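Local coordinates for endopolygalacturonase (Chondrostereum purpureum, PDB 1KCC), which probably cleaves the alpha-1,4 linkages of polygalacturonate by hydrolysis, acting on the galacturonan chain as a family 28 glycoside hydrolase, at residues G89-T94 with G149-G154; D134-D139 with Q165-K170; F155-N160 with D174-N179; G196-S201 with G224-A229. All coordinates share one frame; numbering follows the deposited sequence.

Contact 1. Residues G89-T94 with G149-G154; sequences GTNNGT and GHNTDG. With GTR (beta-D-galactopyranuronic acid), chain B; NAG (2-acetamido-2-deoxy-beta-D-glucopyranose), chain C.
N151 uses both ends of one side-chain amide here, its carbonyl turned to T90 and its NH2 to the bound galacturonate. The two segments are irregular loops beside the galacturonate-binding site of a right-handed parallel beta-helix, the fold of glycoside hydrolase family 28. In the first shell, N151 ND2 donates to GTR O3 over 3.0 Å. The same hydroxyl receives a second bond from N91 ND2, 3.2 Å from GTR O3 and almost straight at 171°, so one asparagine from each loop grips O3. The two amide planes stand 86° apart, and the side chains cross at about a right angle. Next to them, H150 NE2 meets GTR O2 in the plane of the imidazole at 2.7 Å, with either atom able to give the proton.

One shell further out, the backbone N of T90 donates to N151 OD1 over 2.8 Å, tilted out of the carbonyl plane. N151 CG lies beside its own backbone N (chi1 -63°), which sends the amide between T90 and the sugar; the bond to OD1 then fixes which way ND2 faces. T90 OG1 is in turn hydrogen-bonded to Q120 NE2. G89, having no side chain, lets its backbone lie right against the other loop: its CA is 3.4 Å from N151 OD1 and its N is 3.7 Å from H150 CB. The sugar is also hydrogen-bonded to D173, H195, Y262, R226 and K228. Just beyond N91, the first loop carries an N-linked glycan, with N92 ND2 joined covalently to NAG C1 at 1.5 Å.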
loop_
_atom_site.group_PDB
_atom_site.type_symbol
_atom_site.label_atom_id
_atom_site.label_comp_id
_atom_site.label_asym_id
_atom_site.label_seq_id
_atom_site.Cartn_x
_atom_site.Cartn_y
_atom_site.Cartn_z
ATOM N N GLY A 89 3.693 -15.532 6.530
ATOM C CA GLY A 89 4.152 -14.165 6.184
ATOM C C GLY A 89 5.373 -13.738 6.974
ATOM O O GLY A 89 6.304 -14.519 7.208
ATOM N N THR A 90 5.352 -12.475 7.361
ATOM C CA THR A 90 6.466 -11.931 8.128
ATOM C C THR A 90 6.249 -12.040 9.627
ATOM O O THR A 90 6.999 -11.479 10.404
ATOM C CB THR A 90 6.756 -10.478 7.638
ATOM O OG1 THR A 90 5.577 -9.678 7.627
ATOM C CG2 THR A 90 7.290 -10.487 6.211
ATOM N N ASN A 91 5.184 -12.770 10.018
ATOM C CA ASN A 91 4.935 -12.932 11.433
ATOM C C ASN A 91 5.716 -14.043 12.037
ATOM O O ASN A 91 6.040 -13.985 13.258
ATOM C CB ASN A 91 3.417 -13.146 11.664
ATOM C CG ASN A 91 2.727 -11.794 11.374
ATOM O OD1 ASN A 91 3.275 -10.700 11.727
ATOM N ND2 ASN A 91 1.567 -11.789 10.784
ATOM N N ASN A 92 6.019 -15.062 11.286
ATOM C CA ASN A 92 6.753 -16.250 11.747
ATOM C C ASN A 92 7.060 -17.102 10.545
ATOM O O ASN A 92 6.824 -16.706 9.403
ATOM C CB ASN A 92 5.900 -17.016 12.777
ATOM C CG ASN A 92 6.796 -17.830 13.697
ATOM O OD1 ASN A 92 7.985 -17.946 13.576
ATOM N ND2 ASN A 92 6.231 -18.371 14.741
ATOM N N GLY A 93 7.570 -18.286 10.742
ATOM C CA GLY A 93 7.793 -19.266 9.688
ATOM C C GLY A 93 9.069 -18.955 8.905
ATOM O O GLY A 93 10.085 -18.466 9.393
ATOM N N THR A 94 9.028 -19.282 7.621
ATOM C CA THR A 94 10.181 -19.119 6.751
ATOM C C THR A 94 10.535 -17.629 6.647
ATOM O O THR A 94 9.676 -16.733 6.649
ATOM C CB THR A 94 9.866 -19.689 5.354
ATOM O OG1 THR A 94 8.726 -18.984 4.813
ATOM C CG2 THR A 94 9.532 -21.189 5.401
ATOM N N GLY A 149 0.081 -17.271 0.752
ATOM C CA GLY A 149 0.616 -15.908 0.691
ATOM C C GLY A 149 0.119 -15.112 1.897
ATOM O O GLY A 149 -1.042 -15.272 2.311
ATOM N N HIS A 150 0.949 -14.245 2.454
ATOM C CA HIS A 150 0.544 -13.487 3.640
ATOM C C HIS A 150 1.453 -12.271 3.749
ATOM O O HIS A 150 2.636 -12.312 3.351
ATOM C CB HIS A 150 0.591 -14.379 4.857
ATOM C CG HIS A 150 -0.226 -13.797 5.991
ATOM N ND1 HIS A 150 -1.595 -13.816 6.001
ATOM C CD2 HIS A 150 0.177 -13.189 7.136
ATOM C CE1 HIS A 150 -2.056 -13.228 7.103
ATOM N NE2 HIS A 150 -0.983 -12.844 7.826
ATOM N N ASN A 151 0.940 -11.180 4.297
ATOM C CA ASN A 151 1.719 -9.938 4.415
ATOM C C ASN A 151 2.239 -9.473 3.035
ATOM O O ASN A 151 3.273 -8.810 2.950
ATOM C CB ASN A 151 2.891 -10.041 5.398
ATOM C CG ASN A 151 2.402 -10.315 6.807
ATOM O OD1 ASN A 151 2.749 -11.355 7.391
ATOM N ND2 ASN A 151 1.611 -9.414 7.387
ATOM N N THR A 152 1.433 -9.744 2.005
ATOM C CA THR A 152 1.806 -9.380 0.614
ATOM C C THR A 152 1.284 -7.995 0.224
ATOM O O THR A 152 0.692 -7.816 -0.834
ATOM C CB THR A 152 1.318 -10.478 -0.332
ATOM O OG1 THR A 152 -0.030 -10.814 0.077
ATOM C CG2 THR A 152 2.219 -11.715 -0.272
ATOM N N ASP A 153 1.599 -7.007 1.085
ATOM C CA ASP A 153 1.113 -5.650 0.829
ATOM C C ASP A 153 1.502 -5.195 -0.584
ATOM O O ASP A 153 2.606 -5.422 -1.042
ATOM C CB ASP A 153 1.796 -4.659 1.784
ATOM C CG ASP A 153 1.624 -4.900 3.258
ATOM O OD1 ASP A 153 1.354 -6.049 3.656
ATOM O OD2 ASP A 153 1.787 -3.932 4.040
ATOM N N GLY A 154 0.585 -4.471 -1.247
ATOM C CA GLY A 154 0.923 -3.953 -2.557
ATOM C C GLY A 154 1.951 -2.836 -2.489
ATOM O O GLY A 154 3.057 -2.934 -3.034
HETATM C C1 GTR B . -3.191 -9.953 9.486
HETATM C C2 GTR B . -1.673 -10.017 9.445
HETATM C C3 GTR B . -1.111 -8.909 10.181
HETATM C C4 GTR B . -1.595 -7.533 9.630
HETATM C C5 GTR B . -3.134 -7.608 9.640
HETATM C C6 GTR B . -3.730 -6.363 9.015
HETATM O O1 GTR B . -3.762 -11.002 8.764
HETATM O O2 GTR B . -1.249 -11.278 10.001
HETATM O O3 GTR B . 0.375 -8.954 10.078
HETATM O O4 GTR B . -1.067 -7.318 8.313
HETATM O O5 GTR B . -3.623 -8.739 8.885
HETATM O O6A GTR B . -4.329 -6.378 7.918
HETATM O O6B GTR B . -3.590 -5.336 9.690
HETATM C C1 NAG C . 6.948 -19.397 15.514
HETATM C C2 NAG C . 6.598 -18.895 16.939
HETATM C C3 NAG C . 7.278 -19.868 17.905
HETATM C C4 NAG C . 6.764 -21.283 17.615
HETATM C C5 NAG C . 7.061 -21.673 16.105
HETATM C C6 NAG C . 6.415 -22.986 15.882
HETATM C C7 NAG C . 6.941 -16.720 18.057
HETATM C C8 NAG C . 7.743 -15.509 17.995
HETATM N N2 NAG C . 7.247 -17.617 17.094
HETATM O O3 NAG C . 7.027 -19.535 19.283
HETATM O O4 NAG C . 7.635 -22.210 18.297
HETATM O O5 NAG C . 6.385 -20.669 15.281
HETATM O O6 NAG C . 6.252 -23.275 14.526
HETATM O O7 NAG C . 6.100 -16.886 18.824
#

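Contact 2. Residues D134-D139 with Q165-K170; sequences DGITVD and QNCIVK
D134 swings its carboxylate anti to its own backbone N (chi1 -172°), bringing it across to the neighbouring strand, while Q165 starts from the crowded position between N and carbonyl carbon (chi1 59°) and then extends to meet it. Q165 NE2 donates to D134 OD2 over 2.8 Å from well above the carboxylate plane, 65° out of it, and the amide and carboxylate stand nearly perpendicular. The other oxygen, D134 OD1, takes N166 ND2 at 2.9 Å on its syn side. With both oxygens held by amides, the carboxylate is pinned against rotation.

These are adjacent coils of the parallel beta-helix, paired in parallel with D134 beside Q165 and T137, V138 and D139 beside I168, V169 and K170. Between the bridges the chains depart from regular strand, and there C167 SG accepts a bond from I136 N at 3.4 Å. Regular pairing then resumes, with V138 N bonded to I168 O at 2.8 Å and K170 N to V138 O at 2.9 Å. T137 and I168 lie side by side on one face. V138 and V169 are buried on the other, where V138 packs on A121 and V169 on F155. D139 OD1 is bonded to F141 N, and D139 OD2 reaches K170 NZ through a water that lies 2.8 Å from OD2 and 2.9 Å from NZ.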
loop_
_atom_site.group_PDB
_atom_site.type_symbol
_atom_site.label_atom_id
_atom_site.label_comp_id
_atom_site.label_asym_id
_atom_site.label_seq_id
_atom_site.Cartn_x
_atom_site.Cartn_y
_atom_site.Cartn_z
ATOM N N ASP A 134 2.427 4.659 -11.630
ATOM C CA ASP A 134 1.283 4.707 -12.533
ATOM C C ASP A 134 1.236 3.448 -13.359
ATOM O O ASP A 134 2.172 3.119 -14.104
ATOM C CB ASP A 134 1.446 5.967 -13.420
ATOM C CG ASP A 134 0.247 6.276 -14.284
ATOM O OD1 ASP A 134 -0.593 5.404 -14.504
ATOM O OD2 ASP A 134 0.167 7.481 -14.678
ATOM N N GLY A 135 0.159 2.700 -13.219
ATOM C CA GLY A 135 -0.041 1.539 -14.100
ATOM C C GLY A 135 0.821 0.351 -13.704
ATOM O O GLY A 135 1.197 -0.446 -14.571
ATOM N N ILE A 136 1.102 0.211 -12.392
ATOM C CA ILE A 136 1.850 -0.939 -11.855
ATOM C C ILE A 136 0.880 -1.987 -11.391
ATOM O O ILE A 136 -0.138 -1.695 -10.760
ATOM C CB ILE A 136 2.746 -0.444 -10.716
ATOM C CG1 ILE A 136 3.772 0.582 -11.333
ATOM C CG2 ILE A 136 3.459 -1.600 -10.035
ATOM C CD1 ILE A 136 4.587 1.255 -10.293
ATOM N N THR A 137 1.219 -3.249 -11.722
ATOM C CA THR A 137 0.452 -4.387 -11.242
ATOM C C THR A 137 1.260 -5.125 -10.191
ATOM O O THR A 137 2.397 -5.528 -10.495
ATOM C CB THR A 137 0.097 -5.336 -12.385
ATOM O OG1 THR A 137 -0.756 -4.658 -13.301
ATOM C CG2 THR A 137 -0.656 -6.591 -11.904
ATOM N N VAL A 138 0.674 -5.376 -9.015
ATOM C CA VAL A 138 1.240 -6.317 -8.053
ATOM C C VAL A 138 0.359 -7.545 -8.148
ATOM O O VAL A 138 -0.774 -7.554 -7.671
ATOM C CB VAL A 138 1.280 -5.763 -6.603
ATOM C CG1 VAL A 138 1.753 -6.842 -5.664
ATOM C CG2 VAL A 138 2.164 -4.519 -6.567
ATOM N N ASP A 139 0.864 -8.571 -8.849
ATOM C CA ASP A 139 0.113 -9.811 -9.036
ATOM C C ASP A 139 0.673 -10.860 -8.087
ATOM O O ASP A 139 1.655 -11.552 -8.381
ATOM C CB ASP A 139 0.181 -10.294 -10.478
ATOM C CG ASP A 139 -0.665 -11.539 -10.658
ATOM O OD1 ASP A 139 -1.103 -12.166 -9.665
ATOM O OD2 ASP A 139 -0.926 -11.892 -11.830
ATOM N N GLN A 165 -1.441 5.646 -8.912
ATOM C CA GLN A 165 -2.676 5.725 -9.735
ATOM C C GLN A 165 -2.653 4.641 -10.797
ATOM O O GLN A 165 -1.601 4.246 -11.298
ATOM C CB GLN A 165 -2.837 7.115 -10.376
ATOM C CG GLN A 165 -1.677 7.509 -11.282
ATOM C CD GLN A 165 -1.823 8.955 -11.764
ATOM O OE1 GLN A 165 -2.414 9.792 -11.090
ATOM N NE2 GLN A 165 -1.216 9.238 -12.916
ATOM N N ASN A 166 -3.879 4.212 -11.178
ATOM C CA ASN A 166 -4.047 3.286 -12.287
ATOM C C ASN A 166 -3.343 1.951 -12.022
ATOM O O ASN A 166 -2.995 1.263 -13.001
ATOM C CB ASN A 166 -3.555 3.858 -13.668
ATOM C CG ASN A 166 -4.204 5.208 -13.920
ATOM O OD1 ASN A 166 -5.438 5.350 -13.721
ATOM N ND2 ASN A 166 -3.383 6.126 -14.362
ATOM N N CYS A 167 -3.168 1.571 -10.777
ATOM C CA CYS A 167 -2.478 0.309 -10.427
ATOM C C CYS A 167 -3.497 -0.770 -10.136
ATOM O O CYS A 167 -4.711 -0.528 -9.938
ATOM C CB CYS A 167 -1.579 0.553 -9.231
ATOM S SG CYS A 167 -0.184 1.666 -9.554
ATOM N N ILE A 168 -3.005 -2.017 -10.109
ATOM C CA ILE A 168 -3.799 -3.202 -9.879
ATOM C C ILE A 168 -3.059 -4.022 -8.818
ATOM O O ILE A 168 -1.879 -4.280 -9.031
ATOM C CB ILE A 168 -3.976 -4.013 -11.153
ATOM C CG1 ILE A 168 -4.788 -3.233 -12.181
ATOM C CG2 ILE A 168 -4.591 -5.383 -10.846
ATOM C CD1 ILE A 168 -4.935 -3.946 -13.509
ATOM N N VAL A 169 -3.744 -4.389 -7.741
ATOM C CA VAL A 169 -3.121 -5.237 -6.714
ATOM C C VAL A 169 -4.037 -6.440 -6.424
ATOM O O VAL A 169 -5.208 -6.265 -6.108
ATOM C CB VAL A 169 -2.932 -4.459 -5.402
ATOM C CG1 VAL A 169 -2.350 -5.367 -4.322
ATOM C CG2 VAL A 169 -2.041 -3.232 -5.637
ATOM N N LYS A 170 -3.465 -7.623 -6.563
ATOM C CA LYS A 170 -4.125 -8.900 -6.231
ATOM C C LYS A 170 -3.256 -9.553 -5.176
ATOM O O LYS A 170 -2.129 -9.969 -5.470
ATOM C CB LYS A 170 -4.186 -9.809 -7.474
ATOM C CG LYS A 170 -4.956 -9.150 -8.626
ATOM C CD LYS A 170 -4.914 -10.025 -9.870
ATOM C CE LYS A 170 -5.738 -9.425 -11.008
ATOM N NZ LYS A 170 -5.367 -10.184 -12.314
HETATM O O HOH W 1 -2.601 -10.009 -13.018
#

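Contact 3. Residues F155-N160 with D174-N179; sequences FDVSAN and DCIAIN. With NA (sodium ion), chain F; NAG (2-acetamido-2-deoxy-beta-D-glucopyranose), chain D.
I176 lies across from F155 in neighbouring parallel strands of the beta-helix, and its side chain can be followed into the core. CB sits 3.8 Å from F155 O. CG1, anti to the backbone N (chi1 180°), passes 3.5 Å from that same F155 O and 4.1 Å from F155 CB. The tip, CD1, reaches diagonally to V157 CG2 at 3.9 Å, crossing that side chain at a slant, and F186 from strand 184-187 packs against I176 as well. The backbones pair in parallel, with A177 N bonded to F155 O, V157 N to A177 O and N179 N to V157 O. F155 N also donates to C175 O, whose residue is locked to C191 by a disulfide.

On the opposite face D156 OD1 rests 3.5 Å from A177 CB. Further along, S158 OG binds the sodium ion at 3.0 Å, and N179 OD1 lies 3.2 Å from that ion. D174, at the start of the second segment, forms salt bridges with R226 and K228. F155, V157, I176 and I178 thus pack on the interior face and D156 lies with A177 on the other, while the oxygens of S158 and N179 make a separate polar end of the strands, where the cation would favour lone pairs turned toward it.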
loop_
_atom_site.group_PDB
_atom_site.type_symbol
_atom_site.label_atom_id
_atom_site.label_comp_id
_atom_site.label_asym_id
_atom_site.label_seq_id
_atom_site.Cartn_x
_atom_site.Cartn_y
_atom_site.Cartn_z
ATOM N N PHE A 155 1.564 -1.755 -1.784
ATOM C CA PHE A 155 2.375 -0.570 -1.632
ATOM C C PHE A 155 2.416 -0.174 -0.154
ATOM O O PHE A 155 1.359 0.019 0.432
ATOM C CB PHE A 155 1.800 0.632 -2.398
ATOM C CG PHE A 155 1.591 0.350 -3.860
ATOM C CD1 PHE A 155 2.640 0.599 -4.776
ATOM C CD2 PHE A 155 0.398 -0.135 -4.355
ATOM C CE1 PHE A 155 2.425 0.333 -6.132
ATOM C CE2 PHE A 155 0.209 -0.408 -5.683
ATOM C CZ PHE A 155 1.229 -0.184 -6.603
ATOM N N ASP A 156 3.625 -0.090 0.406
ATOM C CA ASP A 156 3.813 0.444 1.760
ATOM C C ASP A 156 4.472 1.794 1.630
ATOM O O ASP A 156 5.591 1.897 1.054
ATOM C CB ASP A 156 4.694 -0.511 2.555
ATOM C CG ASP A 156 4.019 -1.825 2.856
ATOM O OD1 ASP A 156 2.783 -1.766 3.185
ATOM O OD2 ASP A 156 4.657 -2.873 2.860
ATOM N N VAL A 157 3.815 2.846 2.105
ATOM C CA VAL A 157 4.276 4.211 1.848
ATOM C C VAL A 157 4.663 4.912 3.140
ATOM O O VAL A 157 3.823 5.089 4.027
ATOM C CB VAL A 157 3.173 5.038 1.109
ATOM C CG1 VAL A 157 3.695 6.445 0.837
ATOM C CG2 VAL A 157 2.739 4.348 -0.177
ATOM N N SER A 158 5.933 5.343 3.186
ATOM C CA SER A 158 6.415 6.236 4.240
ATOM C C SER A 158 7.174 7.318 3.487
ATOM O O SER A 158 8.386 7.209 3.199
ATOM C CB SER A 158 7.317 5.557 5.246
ATOM O OG SER A 158 6.523 4.635 6.040
ATOM N N ALA A 159 6.443 8.372 3.098
ATOM C CA ALA A 159 6.998 9.332 2.156
ATOM C C ALA A 159 6.049 10.507 2.020
ATOM O O ALA A 159 4.838 10.372 2.234
ATOM C CB ALA A 159 7.114 8.675 0.793
ATOM N N ASN A 160 6.588 11.637 1.572
ATOM C CA ASN A 160 5.758 12.775 1.200
ATOM C C ASN A 160 5.554 12.835 -0.296
ATOM O O ASN A 160 6.410 12.382 -1.086
ATOM C CB ASN A 160 6.440 14.102 1.615
ATOM C CG ASN A 160 6.717 14.108 3.122
ATOM O OD1 ASN A 160 5.835 13.801 3.933
ATOM N ND2 ASN A 160 7.949 14.426 3.507
ATOM N N ASP A 174 -2.877 -5.546 2.962
ATOM C CA ASP A 174 -3.282 -4.216 2.517
ATOM C C ASP A 174 -2.931 -4.003 1.053
ATOM O O ASP A 174 -1.802 -4.290 0.617
ATOM C CB ASP A 174 -2.615 -3.135 3.387
ATOM C CG ASP A 174 -3.230 -3.108 4.791
ATOM O OD1 ASP A 174 -4.475 -3.217 4.885
ATOM O OD2 ASP A 174 -2.460 -2.874 5.753
ATOM N N CYS A 175 -3.848 -3.452 0.302
ATOM C CA CYS A 175 -3.536 -3.038 -1.059
ATOM C C CYS A 175 -2.479 -1.929 -1.054
ATOM O O CYS A 175 -1.502 -1.940 -1.799
ATOM C CB CYS A 175 -4.874 -2.645 -1.700
ATOM S SG CYS A 175 -4.797 -2.138 -3.390
ATOM N N ILE A 176 -2.735 -0.945 -0.171
ATOM C CA ILE A 176 -1.798 0.100 0.187
ATOM C C ILE A 176 -1.888 0.225 1.701
ATOM O O ILE A 176 -2.995 0.121 2.273
ATOM C CB ILE A 176 -2.089 1.429 -0.497
ATOM C CG1 ILE A 176 -1.072 2.501 -0.074
ATOM C CG2 ILE A 176 -3.545 1.894 -0.321
ATOM C CD1 ILE A 176 -1.067 3.770 -0.923
ATOM N N ALA A 177 -0.729 0.456 2.321
ATOM C CA ALA A 177 -0.676 0.893 3.728
ATOM C C ALA A 177 0.138 2.180 3.740
ATOM O O ALA A 177 1.328 2.190 3.379
ATOM C CB ALA A 177 -0.022 -0.164 4.606
ATOM N N ILE A 178 -0.507 3.275 4.143
ATOM C CA ILE A 178 0.156 4.578 4.248
ATOM C C ILE A 178 0.560 4.702 5.711
ATOM O O ILE A 178 -0.302 4.874 6.591
ATOM C CB ILE A 178 -0.785 5.725 3.824
ATOM C CG1 ILE A 178 -1.226 5.515 2.376
ATOM C CG2 ILE A 178 -0.075 7.032 4.075
ATOM C CD1 ILE A 178 -2.353 6.457 1.940
ATOM N N ASN A 179 1.871 4.625 5.958
ATOM C CA ASN A 179 2.379 4.571 7.319
ATOM C C ASN A 179 2.942 5.884 7.847
ATOM O O ASN A 179 3.034 6.053 9.061
ATOM C CB ASN A 179 3.447 3.478 7.386
ATOM C CG ASN A 179 2.896 2.089 7.150
ATOM O OD1 ASN A 179 3.443 1.307 6.314
ATOM N ND2 ASN A 179 1.865 1.807 7.866
HETATM NA NA NA F . 6.242 1.896 4.869
HETATM C C1 NAG D . 7.444 17.294 -0.422
HETATM C C2 NAG D . 7.030 18.656 -1.066
HETATM C C3 NAG D . 7.717 19.724 -0.171
HETATM C C4 NAG D . 7.197 19.564 1.259
HETATM C C5 NAG D . 7.186 18.151 1.863
HETATM C C6 NAG D . 5.994 18.056 2.842
HETATM C C7 NAG D . 7.020 18.722 -3.603
HETATM C C8 NAG D . 7.891 18.864 -4.742
HETATM N N2 NAG D . 7.638 18.799 -2.383
HETATM O O3 NAG D . 7.221 21.026 -0.616
HETATM O O4 NAG D . 7.853 20.575 2.096
HETATM O O5 NAG D . 6.778 17.204 0.829
HETATM O O6 NAG D . 4.842 17.653 2.060
HETATM O O7 NAG D . 5.843 18.532 -3.759
#

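Contact 4. Residues G196-S201 with G224-A229; sequences GISIGS and GVRIKA. With GTR (beta-D-galactopyranuronic acid), chain B.
The carboxylate-binding pocket for galacturonate is built on two adjacent parallel strands of the beta-helix, where S198 stands beside R226 and K228 reaches past both. R226 NH2 donates to GTR O6A at 2.8 Å with the acceptor at the guanidinium edge, and R226 NH1 gives a longer bond of 3.2 Å to GTR O6B. K228 NZ adds a third, 2.9 Å from GTR O6B, so the sugar carboxylate is held at both oxygens. From a first torsion of only 32°, the K228 chain runs out extended, laying CE 3.6 Å above the centre of the R226 guanidinium. On its way CE also comes 3.4 Å from G200 O.

D174 is the second shell: it makes salt bridges to R226 NH2 and K228 NZ and accepts from S198 OG, probably offsetting the charge of R226 and K228 and orienting both side chains toward the sugar carboxylate. One water joins S198 OG, at 2.8 Å, to R226 NE.

On the face opposite S198 and R226, I199 and I227 lie side by side, CG2 to CG2 4.1 Å apart. I197 and I199 pack on strand 207-221 and I227 on strands 237-244 and 275-280, while within its own sheet strand 197-202 runs between 176-179 and 226-230.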
loop_
_atom_site.group_PDB
_atom_site.type_symbol
_atom_site.label_atom_id
_atom_site.label_comp_id
_atom_site.label_asym_id
_atom_site.label_seq_id
_atom_site.Cartn_x
_atom_site.Cartn_y
_atom_site.Cartn_z
ATOM N N GLY A 196 -7.708 -4.425 1.908
ATOM C CA GLY A 196 -8.311 -3.098 1.620
ATOM C C GLY A 196 -7.290 -1.989 1.599
ATOM O O GLY A 196 -6.072 -2.175 1.510
ATOM N N ILE A 197 -7.831 -0.770 1.644
ATOM C CA ILE A 197 -7.010 0.454 1.519
ATOM C C ILE A 197 -6.798 1.035 2.907
ATOM O O ILE A 197 -7.776 1.422 3.561
ATOM C CB ILE A 197 -7.717 1.471 0.616
ATOM C CG1 ILE A 197 -7.868 0.919 -0.820
ATOM C CG2 ILE A 197 -6.984 2.811 0.625
ATOM C CD1 ILE A 197 -8.792 1.805 -1.680
ATOM N N SER A 198 -5.538 1.026 3.375
ATOM C CA SER A 198 -5.265 1.359 4.774
ATOM C C SER A 198 -4.356 2.572 4.930
ATOM O O SER A 198 -3.379 2.779 4.208
ATOM C CB SER A 198 -4.599 0.182 5.476
ATOM O OG SER A 198 -5.533 -0.852 5.637
ATOM N N ILE A 199 -4.677 3.299 6.023
ATOM C CA ILE A 199 -3.720 4.180 6.665
ATOM C C ILE A 199 -3.305 3.508 7.954
ATOM O O ILE A 199 -4.176 3.122 8.768
ATOM C CB ILE A 199 -4.331 5.590 6.918
ATOM C CG1 ILE A 199 -4.620 6.260 5.583
ATOM C CG2 ILE A 199 -3.406 6.375 7.850
ATOM C CD1 ILE A 199 -5.474 7.515 5.715
ATOM N N GLY A 200 -1.994 3.294 8.111
ATOM C CA GLY A 200 -1.435 2.620 9.272
ATOM C C GLY A 200 -1.112 1.136 8.998
ATOM O O GLY A 200 -1.178 0.663 7.877
ATOM N N SER A 201 -0.755 0.407 10.072
ATOM C CA SER A 201 -0.915 0.860 11.459
ATOM C C SER A 201 0.031 2.001 11.767
ATOM O O SER A 201 1.248 2.038 11.399
ATOM C CB SER A 201 -0.722 -0.363 12.397
ATOM O OG SER A 201 0.605 -0.610 12.644
ATOM N N GLY A 224 -12.817 -2.787 3.696
ATOM C CA GLY A 224 -12.877 -1.832 2.565
ATOM C C GLY A 224 -11.813 -0.760 2.710
ATOM O O GLY A 224 -10.830 -0.730 1.995
ATOM N N VAL A 225 -12.048 0.148 3.708
ATOM C CA VAL A 225 -11.030 1.132 4.069
ATOM C C VAL A 225 -10.827 1.079 5.585
ATOM O O VAL A 225 -11.770 0.839 6.353
ATOM C CB VAL A 225 -11.375 2.566 3.592
ATOM C CG1 VAL A 225 -11.520 2.611 2.091
ATOM C CG2 VAL A 225 -12.658 3.082 4.284
ATOM N N ARG A 226 -9.577 1.309 5.981
ATOM C CA ARG A 226 -9.218 1.352 7.383
ATOM C C ARG A 226 -8.284 2.514 7.687
ATOM O O ARG A 226 -7.393 2.820 6.898
ATOM C CB ARG A 226 -8.474 0.099 7.832
ATOM C CG ARG A 226 -9.341 -1.097 8.128
ATOM C CD ARG A 226 -8.395 -2.119 8.904
ATOM N NE ARG A 226 -7.468 -2.623 7.880
ATOM C CZ ARG A 226 -6.614 -3.636 8.198
ATOM N NH1 ARG A 226 -6.577 -4.155 9.419
ATOM N NH2 ARG A 226 -5.770 -4.088 7.242
ATOM N N ILE A 227 -8.471 3.073 8.869
ATOM C CA ILE A 227 -7.437 3.903 9.517
ATOM C C ILE A 227 -7.161 3.231 10.832
ATOM O O ILE A 227 -8.058 3.137 11.684
ATOM C CB ILE A 227 -7.858 5.379 9.708
ATOM C CG1 ILE A 227 -8.379 5.941 8.366
ATOM C CG2 ILE A 227 -6.680 6.164 10.286
ATOM C CD1 ILE A 227 -8.822 7.407 8.519
ATOM N N LYS A 228 -5.941 2.683 10.984
ATOM C CA LYS A 228 -5.576 1.892 12.150
ATOM C C LYS A 228 -4.398 2.521 12.833
ATOM O O LYS A 228 -3.374 2.816 12.198
ATOM C CB LYS A 228 -5.243 0.420 11.739
ATOM C CG LYS A 228 -4.617 0.207 10.380
ATOM C CD LYS A 228 -4.128 -1.275 10.180
ATOM C CE LYS A 228 -3.741 -1.438 8.692
ATOM N NZ LYS A 228 -3.042 -2.740 8.479
ATOM N N ALA A 229 -4.507 2.727 14.137
ATOM C CA ALA A 229 -3.384 3.187 14.956
ATOM C C ALA A 229 -3.144 2.182 16.057
ATOM O O ALA A 229 -4.084 1.711 16.695
ATOM C CB ALA A 229 -3.622 4.554 15.572
HETATM C C1 GTR B . -3.191 -9.953 9.486
HETATM C C2 GTR B . -1.673 -10.017 9.445
HETATM C C3 GTR B . -1.111 -8.909 10.181
HETATM C C4 GTR B . -1.595 -7.533 9.630
HETATM C C5 GTR B . -3.134 -7.608 9.640
HETATM C C6 GTR B . -3.730 -6.363 9.015
HETATM O O1 GTR B . -3.762 -11.002 8.764
HETATM O O2 GTR B . -1.249 -11.278 10.001
HETATM O O3 GTR B . 0.375 -8.954 10.078
HETATM O O4 GTR B . -1.067 -7.318 8.313
HETATM O O5 GTR B . -3.623 -8.739 8.885
HETATM O O6A GTR B . -4.329 -6.378 7.918
HETATM O O6B GTR B . -3.590 -5.336 9.690
HETATM O O HOH W 2 -7.707 4.124 4.459
HETATM O O HOH W 3 -8.095 -1.747 5.139
HETATM O O HOH W 4 -0.596 -2.508 9.868
#

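How the contacts relate
From the N terminus, the loop at 89-94 comes first and waits until 149-154 to close contact 1. Strand segment 134-139 lies inside that span, so contact 2, closed at 165-170, crosses contact 1. It crosses contact 3 too, because 155-160 falls between its halves and 174-179 beyond them; F155 packs against C167 and V169 where the two meet. Contact 1 leads straight into contact 3 at G154. Contact 4 follows in series, joined to contact 3 by neighbouring strands and by D174 with S198. Contacts 2, 3 and 4 tie successive coils of the beta-helix, while contacts 1 and 4 hold the same galacturonate without touching each other.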